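Local coordinates for CCMAN5 (Cellulosimicrobium cellulans, PDB 2XSG), which hydrolyses alpha-mannosidic linkages as a glycoside hydrolase of family 92, probably uncovering mannose-6-phosphate on yeast-made glycans, at residues A[464-469]-A[766-771]. Numbering follows the deposited sequence.
Sequences DQYGLS and FSMSTA
Y466, reaching out from helix 455-474, meets both F766 and M768 of the chain's C-terminal tail. The tight part lies at the phenol end. The phenolic OH sits 3.4 Å from F766 CE2, and behind it Y466 CE1 comes within 3.8 Å of F766 CZ. The two rings approach from opposite directions with their planes at 48° and centroids 5.8 Å apart, F766 CE2 and CZ meeting CE1, CZ and OH of Y466 obliquely. With CG anti to the backbone N (chi1 165°), Y466 extends far enough from the helix to bridge a backbone separation of 8.1 Å between its own CA and M768 CA. Tyrosine suits this place because its hydroxyl is hydrogen-bonded to the carbonyl of G683, while the ring carbons remain available for apolar packing; Y548 adds a nearly parallel ring. Phenylalanine suits the F766 position, as its flat, apolar ring can lie against those carbons without having to satisfy the hydroxyl. M768 makes a Met-aromatic contact at the ring edge, its SD 4.0 Å from Y466 CD1. An unbranched thioether suits this position, since a chi1 of 178° and an extended chi2 carry SD out to that edge. Helix 455-474 is probably one of the helices of the (alpha/alpha)6 barrel, as in other family 92 enzymes, and the C-terminal tail packs against it. Replacing Y466 by an alanine is likely to leave F766 and M768 facing a gap and G683 O without its phenolic mate. Beyond M768 the packing gives way to solvent: S769, T770 and A771 are exposed, although S769 OG still bonds to D549. On the buried helical side, S469 OG donates to Y466 O at 2.6 Å.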
loop_
_atom_site.group_PDB
_atom_site.type_symbol
_atom_site.label_atom_id
_atom_site.label_comp_id
_atom_site.label_asym_id
_atom_site.label_seq_id
_atom_site.Cartn_x
_atom_site.Cartn_y
_atom_site.Cartn_z
ATOM N N ASP A 464 16.224 1.902 -12.005
ATOM C CA ASP A 464 16.832 0.792 -11.263
ATOM C C ASP A 464 18.334 0.928 -11.166
ATOM O O ASP A 464 18.904 0.698 -10.094
ATOM C CB ASP A 464 16.518 -0.546 -11.923
ATOM C CG ASP A 464 15.123 -1.043 -11.601
ATOM O OD1 ASP A 464 14.533 -0.593 -10.585
ATOM O OD2 ASP A 464 14.625 -1.888 -12.362
ATOM N N GLN A 465 18.963 1.291 -12.288
ATOM C CA GLN A 465 20.416 1.427 -12.351
ATOM C C GLN A 465 20.922 2.635 -11.571
ATOM O O GLN A 465 21.968 2.547 -10.890
ATOM C CB GLN A 465 20.912 1.454 -13.797
ATOM C CG GLN A 465 20.777 0.127 -14.530
ATOM C CD GLN A 465 21.225 0.237 -15.982
ATOM O OE1 GLN A 465 20.958 1.235 -16.634
ATOM N NE2 GLN A 465 21.934 -0.778 -16.479
ATOM N N TYR A 466 20.186 3.745 -11.632
ATOM C CA TYR A 466 20.477 4.841 -10.716
ATOM C C TYR A 466 20.514 4.328 -9.259
ATOM O O TYR A 466 21.456 4.607 -8.523
ATOM C CB TYR A 466 19.501 6.046 -10.852
ATOM C CG TYR A 466 19.628 6.974 -9.655
ATOM C CD1 TYR A 466 20.742 7.808 -9.505
ATOM C CD2 TYR A 466 18.674 6.951 -8.630
ATOM C CE1 TYR A 466 20.887 8.623 -8.368
ATOM C CE2 TYR A 466 18.805 7.754 -7.502
ATOM C CZ TYR A 466 19.908 8.584 -7.375
ATOM O OH TYR A 466 20.027 9.372 -6.261
ATOM N N GLY A 467 19.488 3.582 -8.844
ATOM C CA GLY A 467 19.417 3.069 -7.467
ATOM C C GLY A 467 20.557 2.124 -7.117
ATOM O O GLY A 467 21.182 2.240 -6.065
ATOM N N LEU A 468 20.828 1.184 -8.009
ATOM C CA LEU A 468 21.959 0.289 -7.850
ATOM C C LEU A 468 23.273 1.069 -7.729
ATOM O O LEU A 468 24.162 0.700 -6.931
ATOM C CB LEU A 468 22.010 -0.651 -9.032
ATOM C CG LEU A 468 22.191 -2.149 -8.901
ATOM C CD1 LEU A 468 21.454 -2.772 -7.729
ATOM C CD2 LEU A 468 21.722 -2.753 -10.239
ATOM N N SER A 469 23.389 2.153 -8.493
ATOM C CA SER A 469 24.613 2.962 -8.461
ATOM C C SER A 469 24.903 3.521 -7.057
ATOM O O SER A 469 26.049 3.532 -6.613
ATOM C CB SER A 469 24.568 4.079 -9.514
ATOM O OG SER A 469 23.920 5.225 -9.018
ATOM N N PHE A 766 18.184 18.063 -6.879
ATOM C CA PHE A 766 19.043 16.965 -7.304
ATOM C C PHE A 766 18.732 16.449 -8.712
ATOM O O PHE A 766 17.580 16.193 -9.065
ATOM C CB PHE A 766 18.996 15.797 -6.309
ATOM C CG PHE A 766 19.732 14.588 -6.778
ATOM C CD1 PHE A 766 21.118 14.506 -6.640
ATOM C CD2 PHE A 766 19.054 13.539 -7.392
ATOM C CE1 PHE A 766 21.818 13.371 -7.090
ATOM C CE2 PHE A 766 19.740 12.402 -7.857
ATOM C CZ PHE A 766 21.130 12.321 -7.701
ATOM N N SER A 767 19.799 16.289 -9.490
ATOM C CA SER A 767 19.799 15.560 -10.746
ATOM C C SER A 767 21.143 14.865 -10.811
ATOM O O SER A 767 22.174 15.489 -10.541
ATOM C CB SER A 767 19.648 16.509 -11.934
ATOM O OG SER A 767 18.304 16.829 -12.159
ATOM N N MET A 768 21.127 13.572 -11.141
ATOM C CA MET A 768 22.338 12.755 -11.240
ATOM C C MET A 768 23.436 13.415 -12.086
ATOM O O MET A 768 24.590 13.450 -11.683
ATOM C CB MET A 768 21.994 11.373 -11.804
ATOM C CG MET A 768 23.178 10.446 -11.994
ATOM S SD MET A 768 22.723 8.899 -12.816
ATOM C CE MET A 768 22.482 9.444 -14.505
ATOM N N SER A 769 23.058 13.958 -13.243
ATOM C CA SER A 769 24.019 14.517 -14.211
ATOM C C SER A 769 24.730 15.795 -13.744
ATOM O O SER A 769 25.825 16.098 -14.208
ATOM C CB SER A 769 23.325 14.785 -15.553
ATOM O OG SER A 769 22.264 15.706 -15.399
ATOM N N THR A 770 24.082 16.545 -12.855
ATOM C CA THR A 770 24.597 17.831 -12.408
ATOM C C THR A 770 25.103 17.811 -10.963
ATOM O O THR A 770 25.670 18.795 -10.497
ATOM C CB THR A 770 23.560 18.985 -12.585
ATOM O OG1 THR A 770 22.316 18.653 -11.946
ATOM C CG2 THR A 770 23.328 19.279 -14.052
ATOM N N ALA A 771 24.924 16.686 -10.272
ATOM C CA ALA A 771 25.222 16.596 -8.836
ATOM C C ALA A 771 26.702 16.816 -8.508
ATOM O O ALA A 771 27.582 16.243 -9.159
ATOM C CB ALA A 771 24.738 15.257 -8.281
#